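Putative lipoprotein (Bacteroides fragilis, PDB 3QNK) probably binds glycans at the outer membrane, as SusD-family lipoproteins do, and helps pass them to a partner transporter for uptake. Local coordinates at residues L36-Q39 / E40-D44; Q278-I281 / D282-M286; Q297-A300 / D301-F304; N322-F325 / H326-I330. All blocks are in the same frame, centred on the assembly; numbering follows the deposited sequence.

Contact 1. Residues L36-Q39 / E40-D44; sequences LQLQ and ENRSD
R42 folds back over L38 and Q39 in the loop between helices 17-29 and 55-58, packing tightest around its guanidinium group. A bend at chi3 (-90°) lays the group across the preceding backbone, so that L38 CB sits 3.3 Å from R42 NH2, over one guanidinium face toward the rim. At the edge, R42 NE donates to Q39 OE1 over 3.1 Å; the oxygen lies near the guanidinium plane, the donor lies in the carbonyl plane of the amide, and the two groups are steeply turned against each other. R42 NH2 adds a weak bond to the same oxygen and a salt bridge to D74, while Q39 NE2 turns to Y455. A second knot forms where N41 N donates to Q37 O at 3.2 Å, helped by a weak bond from N41 ND2 to Q37 O at 2.8 Å. Asparagine suits this position because its short amide can curl back to a carbonyl while OD1 meets S46. The looser side is L36, partly exposed, whose CB comes no nearer than 5.7 Å, to N41 ND2, and which leans on W58 and C256. Buried polar groups pair within the loop and beyond it, and D74 probably balances the arginine's charge.

Contact 2. Residues Q278-I281 / D282-M286; sequences QELI and DAFEM
Two torsions carry the Q278 amide toward D282: chi1 of -166° sets CG trans to the backbone N, and chi2 of 47° then bends the chain along the helix. Q278 NE2 donates to D282 OD1 over 3.1 Å, nearly in its own amide plane but from above the carboxylate plane. A glutamine fits because the amide has work at both ends, its OE1 meeting Y359 OH. The aspartate is likewise shared: OD1 also receives Y295 N and OD2 pairs with S296 OG, bonds that probably stabilise a buried negative charge.

Beneath these side chains the backbone changes step. D282 N bonds to Q278 O at 2.8 Å, the full helical spacing, whereas A283 N goes mainly to L280 O at 3.0 Å, keeping a weak bond to E279 O, and F284 N bonds to I281 O at 3.2 Å, three residues back. F284 then turns out of helical conformation with its ring folded under the last turn. Its CE2 lies 3.8 Å from L280 CG, and I281 O lies at the ring edge, near its plane.

L280, A283 and F284 all rest on I445 of helix 432-446. On helix 317-322, F319 meets the F284 ring edge-to-face, while strand 469-475 lies against the start of the helix, where Q278 bonds to H471 through the backbone and E279 through its carboxylate.

Contact 3. Residues Q297-A300 / D301-F304; sequences QAPA and DQVF
A type I beta turn from P299 to Q302 reverses the chain just before strand 304-305. It is closed by Q302 N, which donates to P299 O over 3.2 Å with an N-H...O angle of 157°, the donor standing above the carbonyl plane. P299, in first position, supplies the accepting carbonyl; A300 and D301 carry the turn angles, and aspartate is common in third place. With chi1 at 54°, D301 CG lies between the backbone N and the carbonyl carbon, and OD1 comes back to within 3.4 Å of P299 CB. Q302 runs nearly extended beside the proline and places OE1 3.5 Å from P299 CD, a van der Waals contact.

A298 CB meets the edge of the F304 ring near its plane, 3.8 Å from CZ, its small methyl fitting that rim. The aliphatic CG of Q302 lies over one face of the same ring, off toward its edge.

P299, A300 and D301, the first three residues of the turn, are exposed. F304 ties the turn to the fold: its backbone bonds with F481 of strand 480-488, its ring meets those of F481 and, edge-to-face, Y295, and V483 of that strand packs on both A298 and F304.

Contact 4. Residues N322-F325 / H326-I330; sequences NIVF and HGSQI
Residues F325 to S328 form a type II beta turn that links two short strands with different partners, V324 pairing with N360 and I330 with V339. Among hydrogen bonds, S328 N donates to F325 O at 2.9 Å, closing the turn, and F325 N donates to S328 OG at 2.8 Å (162°). Serine suits the place because its hydroxyl oxygen can receive the amide that begins the turn. G327 takes a positive phi of 98°, at which a side chain would press on the preceding carbonyl.

In the aromatic contact, F325 chi1 of 51° swings the ring back over the turn, so that S328 OG lies over the centre of one face, 3.4 Å from CG. H326 O sits at the ring's edge, 3.3 Å from CD1. Ring stacking ties the turn to its surroundings, F325 on Y312 and H326 on F475, while H326 ND1 bonds to R343 N and NE2 to P478 O.

Apolar packing is looser: V324 CG1 is 4.1 Å from S328 CB and V324 CG2 4.4 Å from I330 CG2. S328 probably helps to hold the turn, since its oxygen accepts a backbone N-H and lies against an aromatic face.

Contacts 1, 2 and 4 are buried, while contact 3 lies at the surface, its centre about 33 Å from the centre of the chain. Their chemistry follows: contact 1, the most central, rests on a multiply paired arginine, contact 2 mixes a buried carboxylate with an apolar helix end, contact 4 combines a backbone turn bond, a serine hydroxyl acceptor and an aromatic face, and contact 3 needs little beyond one turn bond and an anchoring phenylalanine. Contacts 2 and 4 share a core: I323 packs on both F284 and I281, with N322 beside the F284 ring. Contacts 2 and 3 meet only at E279 and Q297. Contact 1 touches none of them, though D44 bonds to T277, just ahead of 278-286.

Contact 1. Residues L36-Q39 / E40-D44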
loop_
_atom_site.group_PDB
_atom_site.type_symbol
_atom_site.label_atom_id
_atom_site.label_comp_id
_atom_site.label_asym_id
_atom_site.label_seq_id
_atom_site.Cartn_x
_atom_site.Cartn_y
_atom_site.Cartn_z
ATOM N N LEU B 36 6.520 -2.281 -14.493
ATOM C CA LEU B 36 6.688 -3.680 -14.855
ATOM C C LEU B 36 5.704 -4.156 -15.931
ATOM O O LEU B 36 5.917 -5.248 -16.513
ATOM C CB LEU B 36 6.584 -4.542 -13.606
ATOM C CG LEU B 36 7.759 -4.344 -12.672
ATOM C CD1 LEU B 36 7.340 -4.505 -11.240
ATOM C CD2 LEU B 36 8.927 -5.249 -13.049
ATOM N N GLN B 37 4.688 -3.318 -16.248
ATOM C CA GLN B 37 3.672 -3.561 -17.285
ATOM C C GLN B 37 3.125 -4.974 -17.169
ATOM O O GLN B 37 3.207 -5.779 -18.104
ATOM C CB GLN B 37 4.259 -3.290 -18.674
ATOM C CG GLN B 37 4.457 -1.801 -18.981
ATOM C CD GLN B 37 3.144 -1.117 -19.231
ATOM O OE1 GLN B 37 2.439 -1.409 -20.224
ATOM N NE2 GLN B 37 2.767 -0.247 -18.284
ATOM N N LEU B 38 2.580 -5.275 -15.986
ATOM C CA LEU B 38 2.111 -6.594 -15.660
ATOM C C LEU B 38 0.918 -6.985 -16.496
ATOM O O LEU B 38 0.910 -8.101 -17.014
ATOM C CB LEU B 38 1.859 -6.738 -14.166
ATOM C CG LEU B 38 3.134 -6.732 -13.281
ATOM C CD1 LEU B 38 2.800 -7.136 -11.883
ATOM C CD2 LEU B 38 4.225 -7.690 -13.823
ATOM N N GLN B 39 -0.017 -6.077 -16.743
ATOM C CA GLN B 39 -1.176 -6.339 -17.618
ATOM C C GLN B 39 -0.741 -6.743 -19.044
ATOM O O GLN B 39 -1.362 -7.642 -19.609
ATOM C CB GLN B 39 -2.115 -5.118 -17.680
ATOM C CG GLN B 39 -2.776 -4.796 -16.348
ATOM C CD GLN B 39 -3.772 -5.839 -15.942
ATOM O OE1 GLN B 39 -3.450 -7.016 -15.672
ATOM N NE2 GLN B 39 -5.001 -5.404 -15.871
ATOM N N GLU B 40 0.331 -6.102 -19.609
ATOM C CA GLU B 40 0.849 -6.441 -20.938
ATOM C C GLU B 40 1.461 -7.847 -20.935
ATOM O O GLU B 40 1.324 -8.580 -21.917
ATOM C CB GLU B 40 1.883 -5.414 -21.423
ATOM C CG GLU B 40 2.071 -5.422 -22.933
ATOM C CD GLU B 40 1.051 -4.708 -23.809
ATOM O OE1 GLU B 40 0.025 -4.198 -23.293
ATOM O OE2 GLU B 40 1.288 -4.680 -25.039
ATOM N N ASN B 41 2.115 -8.222 -19.804
ATOM C CA ASN B 41 2.723 -9.523 -19.588
ATOM C C ASN B 41 1.639 -10.562 -19.279
ATOM O O ASN B 41 1.944 -11.753 -19.072
ATOM C CB ASN B 41 3.737 -9.419 -18.453
ATOM C CG ASN B 41 5.006 -8.743 -18.840
ATOM O OD1 ASN B 41 5.732 -9.200 -19.725
ATOM N ND2 ASN B 41 5.315 -7.642 -18.172
ATOM N N ARG B 42 0.363 -10.094 -19.197
ATOM C CA ARG B 42 -0.793 -10.979 -18.975
ATOM C C ARG B 42 -1.608 -10.997 -20.260
ATOM O O ARG B 42 -2.788 -11.297 -20.236
ATOM C CB ARG B 42 -1.615 -10.602 -17.710
ATOM C CG ARG B 42 -0.743 -10.721 -16.468
ATOM C CD ARG B 42 -1.447 -10.660 -15.160
ATOM N NE ARG B 42 -1.551 -9.294 -14.670
ATOM C CZ ARG B 42 -1.051 -8.836 -13.521
ATOM N NH1 ARG B 42 -0.424 -9.652 -12.687
ATOM N NH2 ARG B 42 -1.202 -7.560 -13.189
ATOM N N SER B 43 -0.939 -10.725 -21.391
ATOM C CA SER B 43 -1.504 -10.660 -22.742
ATOM C C SER B 43 -0.602 -11.391 -23.745
ATOM O O SER B 43 0.582 -11.619 -23.480
ATOM C CB SER B 43 -1.699 -9.201 -23.178
ATOM O OG SER B 43 -0.532 -8.678 -23.782
ATOM N N ASP B 44 -1.143 -11.680 -24.934
ATOM C CA ASP B 44 -0.417 -12.410 -25.977
ATOM C C ASP B 44 0.739 -11.583 -26.613
ATOM O O ASP B 44 1.432 -12.112 -27.486
ATOM C CB ASP B 44 -1.395 -12.897 -27.048
ATOM C CG ASP B 44 -2.167 -11.819 -27.778
ATOM O OD1 ASP B 44 -2.371 -10.717 -27.184
ATOM O OD2 ASP B 44 -2.621 -12.091 -28.919
#

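Contact 2. Residues Q278-I281 / D282-M286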
loop_
_atom_site.group_PDB
_atom_site.type_symbol
_atom_site.label_atom_id
_atom_site.label_comp_id
_atom_site.label_asym_id
_atom_site.label_seq_id
_atom_site.Cartn_x
_atom_site.Cartn_y
_atom_site.Cartn_z
ATOM N N GLN B 278 6.648 -14.366 -30.353
ATOM C CA GLN B 278 6.768 -14.638 -31.765
ATOM C C GLN B 278 5.418 -14.318 -32.440
ATOM O O GLN B 278 5.407 -13.822 -33.562
ATOM C CB GLN B 278 7.229 -16.083 -31.982
ATOM C CG GLN B 278 7.712 -16.370 -33.387
ATOM C CD GLN B 278 8.669 -15.313 -33.869
ATOM O OE1 GLN B 278 9.610 -14.919 -33.160
ATOM N NE2 GLN B 278 8.383 -14.774 -35.043
ATOM N N GLU B 279 4.306 -14.475 -31.708
ATOM C CA GLU B 279 2.942 -14.170 -32.201
ATOM C C GLU B 279 2.785 -12.685 -32.537
ATOM O O GLU B 279 2.143 -12.348 -33.541
ATOM C CB GLU B 279 1.874 -14.585 -31.186
ATOM C CG GLU B 279 1.637 -16.081 -31.202
ATOM C CD GLU B 279 2.565 -16.961 -30.387
ATOM O OE1 GLU B 279 3.468 -16.420 -29.707
ATOM O OE2 GLU B 279 2.401 -18.202 -30.458
ATOM N N LEU B 280 3.391 -11.812 -31.722
ATOM C CA LEU B 280 3.377 -10.393 -32.010
ATOM C C LEU B 280 4.332 -10.082 -33.158
ATOM O O LEU B 280 3.967 -9.300 -34.038
ATOM C CB LEU B 280 3.738 -9.542 -30.782
ATOM C CG LEU B 280 3.880 -8.043 -31.015
ATOM C CD1 LEU B 280 2.554 -7.391 -31.508
ATOM C CD2 LEU B 280 4.406 -7.371 -29.788
ATOM N N ILE B 281 5.534 -10.692 -33.166
ATOM C CA ILE B 281 6.511 -10.440 -34.221
ATOM C C ILE B 281 5.883 -10.808 -35.570
ATOM O O ILE B 281 5.997 -10.036 -36.535
ATOM C CB ILE B 281 7.861 -11.174 -33.924
ATOM C CG1 ILE B 281 8.803 -10.285 -33.089
ATOM C CG2 ILE B 281 8.593 -11.553 -35.207
ATOM C CD1 ILE B 281 8.392 -9.907 -31.775
ATOM N N ASP B 282 5.148 -11.935 -35.604
ATOM C CA ASP B 282 4.471 -12.438 -36.809
ATOM C C ASP B 282 3.413 -11.484 -37.338
ATOM O O ASP B 282 3.129 -11.514 -38.537
ATOM C CB ASP B 282 3.815 -13.799 -36.516
ATOM C CG ASP B 282 4.773 -14.999 -36.478
ATOM O OD1 ASP B 282 5.950 -14.850 -36.922
ATOM O OD2 ASP B 282 4.338 -16.095 -36.043
ATOM N N ALA B 283 2.818 -10.646 -36.442
ATOM C CA ALA B 283 1.752 -9.709 -36.760
ATOM C C ALA B 283 2.265 -8.398 -37.428
ATOM O O ALA B 283 1.457 -7.670 -38.025
ATOM C CB ALA B 283 0.974 -9.393 -35.510
ATOM N N PHE B 284 3.584 -8.100 -37.356
ATOM C CA PHE B 284 4.158 -6.937 -38.035
ATOM C C PHE B 284 4.279 -7.241 -39.517
ATOM O O PHE B 284 4.886 -8.230 -39.909
ATOM C CB PHE B 284 5.522 -6.545 -37.465
ATOM C CG PHE B 284 5.466 -5.859 -36.133
ATOM C CD1 PHE B 284 5.282 -4.478 -36.050
ATOM C CD2 PHE B 284 5.627 -6.578 -34.960
ATOM C CE1 PHE B 284 5.239 -3.837 -34.811
ATOM C CE2 PHE B 284 5.597 -5.939 -33.719
ATOM C CZ PHE B 284 5.390 -4.576 -33.648
ATOM N N GLU B 285 3.636 -6.425 -40.326
ATOM C CA GLU B 285 3.613 -6.576 -41.772
ATOM C C GLU B 285 4.906 -6.156 -42.413
ATOM O O GLU B 285 5.687 -5.406 -41.818
ATOM C CB GLU B 285 2.497 -5.706 -42.355
ATOM C CG GLU B 285 1.089 -6.194 -42.072
ATOM C CD GLU B 285 0.057 -5.177 -42.499
ATOM O OE1 GLU B 285 -0.039 -4.918 -43.720
ATOM O OE2 GLU B 285 -0.608 -4.585 -41.615
HETATM N N MSE B 286 5.083 -6.558 -43.685
HETATM C CA MSE B 286 6.194 -6.118 -44.519
HETATM C C MSE B 286 5.970 -4.635 -44.837
HETATM O O MSE B 286 4.833 -4.158 -44.744
HETATM C CB MSE B 286 6.265 -6.967 -45.797
HETATM C CG MSE B 286 6.463 -8.432 -45.510
HETATM SE SE MSE B 286 8.066 -8.779 -44.470
HETATM C CE MSE B 286 9.415 -8.459 -45.767
#

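Contact 3. Residues Q297-A300 / D301-F304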
loop_
_atom_site.group_PDB
_atom_site.type_symbol
_atom_site.label_atom_id
_atom_site.label_comp_id
_atom_site.label_asym_id
_atom_site.label_seq_id
_atom_site.Cartn_x
_atom_site.Cartn_y
_atom_site.Cartn_z
ATOM N N GLN B 297 4.146 -21.233 -35.454
ATOM C CA GLN B 297 3.720 -22.638 -35.549
ATOM C C GLN B 297 4.763 -23.522 -36.240
ATOM O O GLN B 297 4.465 -24.671 -36.600
ATOM C CB GLN B 297 2.346 -22.760 -36.228
ATOM C CG GLN B 297 1.212 -21.917 -35.582
ATOM C CD GLN B 297 1.121 -21.987 -34.069
ATOM O OE1 GLN B 297 1.016 -23.073 -33.491
ATOM N NE2 GLN B 297 1.124 -20.809 -33.399
ATOM N N ALA B 298 6.013 -23.024 -36.344
ATOM C CA ALA B 298 7.116 -23.785 -36.915
ATOM C C ALA B 298 7.459 -24.973 -36.030
ATOM O O ALA B 298 7.380 -24.835 -34.797
ATOM C CB ALA B 298 8.331 -22.893 -37.067
ATOM N N PRO B 299 7.837 -26.144 -36.602
ATOM C CA PRO B 299 8.284 -27.260 -35.730
ATOM C C PRO B 299 9.557 -26.858 -34.966
ATOM O O PRO B 299 10.378 -26.110 -35.501
ATOM C CB PRO B 299 8.531 -28.418 -36.704
ATOM C CG PRO B 299 8.661 -27.818 -38.034
ATOM C CD PRO B 299 7.966 -26.479 -38.045
ATOM N N ALA B 300 9.699 -27.307 -33.710
ATOM C CA ALA B 300 10.816 -26.969 -32.814
ATOM C C ALA B 300 12.188 -27.490 -33.311
ATOM O O ALA B 300 13.221 -26.948 -32.914
ATOM C CB ALA B 300 10.547 -27.510 -31.418
ATOM N N ASP B 301 12.202 -28.550 -34.133
ATOM C CA ASP B 301 13.451 -29.112 -34.647
ATOM C C ASP B 301 13.927 -28.352 -35.893
ATOM O O ASP B 301 15.035 -28.582 -36.333
ATOM C CB ASP B 301 13.321 -30.623 -34.930
ATOM C CG ASP B 301 12.194 -31.090 -35.826
ATOM O OD1 ASP B 301 11.111 -30.447 -35.819
ATOM O OD2 ASP B 301 12.323 -32.197 -36.407
ATOM N N GLN B 302 13.134 -27.411 -36.416
ATOM C CA GLN B 302 13.466 -26.641 -37.616
ATOM C C GLN B 302 14.464 -25.557 -37.329
ATOM O O GLN B 302 14.219 -24.740 -36.434
ATOM C CB GLN B 302 12.213 -26.012 -38.234
ATOM C CG GLN B 302 12.564 -25.306 -39.529
ATOM C CD GLN B 302 11.501 -25.236 -40.587
ATOM O OE1 GLN B 302 10.269 -25.271 -40.346
ATOM N NE2 GLN B 302 11.993 -25.046 -41.794
ATOM N N VAL B 303 15.554 -25.497 -38.125
ATOM C CA VAL B 303 16.552 -24.457 -37.936
ATOM C C VAL B 303 16.456 -23.448 -39.080
ATOM O O VAL B 303 16.406 -23.830 -40.255
ATOM C CB VAL B 303 17.968 -25.042 -37.788
ATOM C CG1 VAL B 303 19.002 -23.945 -37.566
ATOM C CG2 VAL B 303 18.034 -26.062 -36.644
ATOM N N PHE B 304 16.392 -22.165 -38.722
ATOM C CA PHE B 304 16.363 -21.069 -39.660
ATOM C C PHE B 304 17.621 -20.248 -39.591
ATOM O O PHE B 304 18.224 -20.151 -38.530
ATOM C CB PHE B 304 15.192 -20.155 -39.389
ATOM C CG PHE B 304 13.879 -20.875 -39.318
ATOM C CD1 PHE B 304 13.114 -21.079 -40.473
ATOM C CD2 PHE B 304 13.385 -21.336 -38.096
ATOM C CE1 PHE B 304 11.883 -21.729 -40.403
ATOM C CE2 PHE B 304 12.146 -21.957 -38.024
ATOM C CZ PHE B 304 11.397 -22.144 -39.172
#

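Contact 4. Residues N322-F325 / H326-I330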
loop_
_atom_site.group_PDB
_atom_site.type_symbol
_atom_site.label_atom_id
_atom_site.label_comp_id
_atom_site.label_asym_id
_atom_site.label_seq_id
_atom_site.Cartn_x
_atom_site.Cartn_y
_atom_site.Cartn_z
ATOM N N ASN B 322 9.491 -0.878 -32.239
ATOM C CA ASN B 322 9.026 -1.576 -31.044
ATOM C C ASN B 322 9.900 -2.741 -30.559
ATOM O O ASN B 322 9.885 -3.053 -29.354
ATOM C CB ASN B 322 7.652 -2.184 -31.330
ATOM C CG ASN B 322 6.495 -1.245 -31.268
ATOM O OD1 ASN B 322 5.746 -1.266 -30.297
ATOM N ND2 ASN B 322 6.253 -0.495 -32.342
ATOM N N ILE B 323 10.545 -3.472 -31.499
ATOM C CA ILE B 323 11.225 -4.710 -31.163
ATOM C C ILE B 323 12.745 -4.604 -31.173
ATOM O O ILE B 323 13.335 -4.184 -32.170
ATOM C CB ILE B 323 10.729 -5.839 -32.139
ATOM C CG1 ILE B 323 9.173 -5.951 -32.220
ATOM C CG2 ILE B 323 11.353 -7.191 -31.847
ATOM C CD1 ILE B 323 8.370 -6.063 -30.870
ATOM N N VAL B 324 13.364 -5.049 -30.059
ATOM C CA VAL B 324 14.799 -5.245 -29.883
ATOM C C VAL B 324 14.990 -6.758 -30.121
ATOM O O VAL B 324 14.451 -7.578 -29.353
ATOM C CB VAL B 324 15.340 -4.763 -28.498
ATOM C CG1 VAL B 324 16.829 -5.080 -28.337
ATOM C CG2 VAL B 324 15.068 -3.288 -28.273
ATOM N N PHE B 325 15.698 -7.111 -31.219
ATOM C CA PHE B 325 15.921 -8.501 -31.644
ATOM C C PHE B 325 17.436 -8.809 -31.852
ATOM O O PHE B 325 18.276 -7.930 -31.738
ATOM C CB PHE B 325 15.120 -8.805 -32.931
ATOM C CG PHE B 325 15.372 -7.760 -34.001
ATOM C CD1 PHE B 325 16.492 -7.834 -34.822
ATOM C CD2 PHE B 325 14.502 -6.684 -34.166
ATOM C CE1 PHE B 325 16.752 -6.846 -35.754
ATOM C CE2 PHE B 325 14.764 -5.703 -35.108
ATOM C CZ PHE B 325 15.900 -5.780 -35.878
ATOM N N HIS B 326 17.772 -10.084 -32.102
ATOM C CA HIS B 326 19.146 -10.509 -32.325
ATOM C C HIS B 326 19.727 -9.683 -33.440
ATOM O O HIS B 326 19.190 -9.675 -34.548
ATOM C CB HIS B 326 19.194 -11.995 -32.662
ATOM C CG HIS B 326 20.585 -12.521 -32.864
ATOM N ND1 HIS B 326 21.434 -12.742 -31.791
ATOM C CD2 HIS B 326 21.229 -12.874 -34.003
ATOM C CE1 HIS B 326 22.550 -13.218 -32.305
ATOM N NE2 HIS B 326 22.478 -13.318 -33.625
ATOM N N GLY B 327 20.771 -8.933 -33.124
ATOM C CA GLY B 327 21.446 -8.081 -34.096
ATOM C C GLY B 327 21.046 -6.621 -34.076
ATOM O O GLY B 327 21.598 -5.841 -34.854
ATOM N N SER B 328 20.095 -6.235 -33.203
ATOM C CA SER B 328 19.671 -4.842 -33.041
ATOM C C SER B 328 20.785 -4.014 -32.415
ATOM O O SER B 328 21.417 -4.454 -31.436
ATOM C CB SER B 328 18.439 -4.717 -32.137
ATOM O OG SER B 328 17.258 -5.326 -32.618
ATOM N N GLN B 329 20.989 -2.804 -32.946
ATOM C CA GLN B 329 21.889 -1.818 -32.390
ATOM C C GLN B 329 21.086 -0.817 -31.577
ATOM O O GLN B 329 20.070 -0.289 -32.067
ATOM C CB GLN B 329 22.664 -1.129 -33.476
ATOM C CG GLN B 329 23.884 -1.898 -33.855
ATOM C CD GLN B 329 24.557 -1.192 -34.979
ATOM O OE1 GLN B 329 24.114 -1.272 -36.124
ATOM N NE2 GLN B 329 25.608 -0.443 -34.662
ATOM N N ILE B 330 21.506 -0.611 -30.314
ATOM C CA ILE B 330 20.887 0.296 -29.345
ATOM C C ILE B 330 21.988 1.111 -28.660
ATOM O O ILE B 330 23.152 0.740 -28.751
ATOM C CB ILE B 330 20.004 -0.481 -28.326
ATOM C CG1 ILE B 330 20.791 -1.609 -27.625
ATOM C CG2 ILE B 330 18.711 -1.022 -28.999
ATOM C CD1 ILE B 330 20.143 -2.182 -26.416
#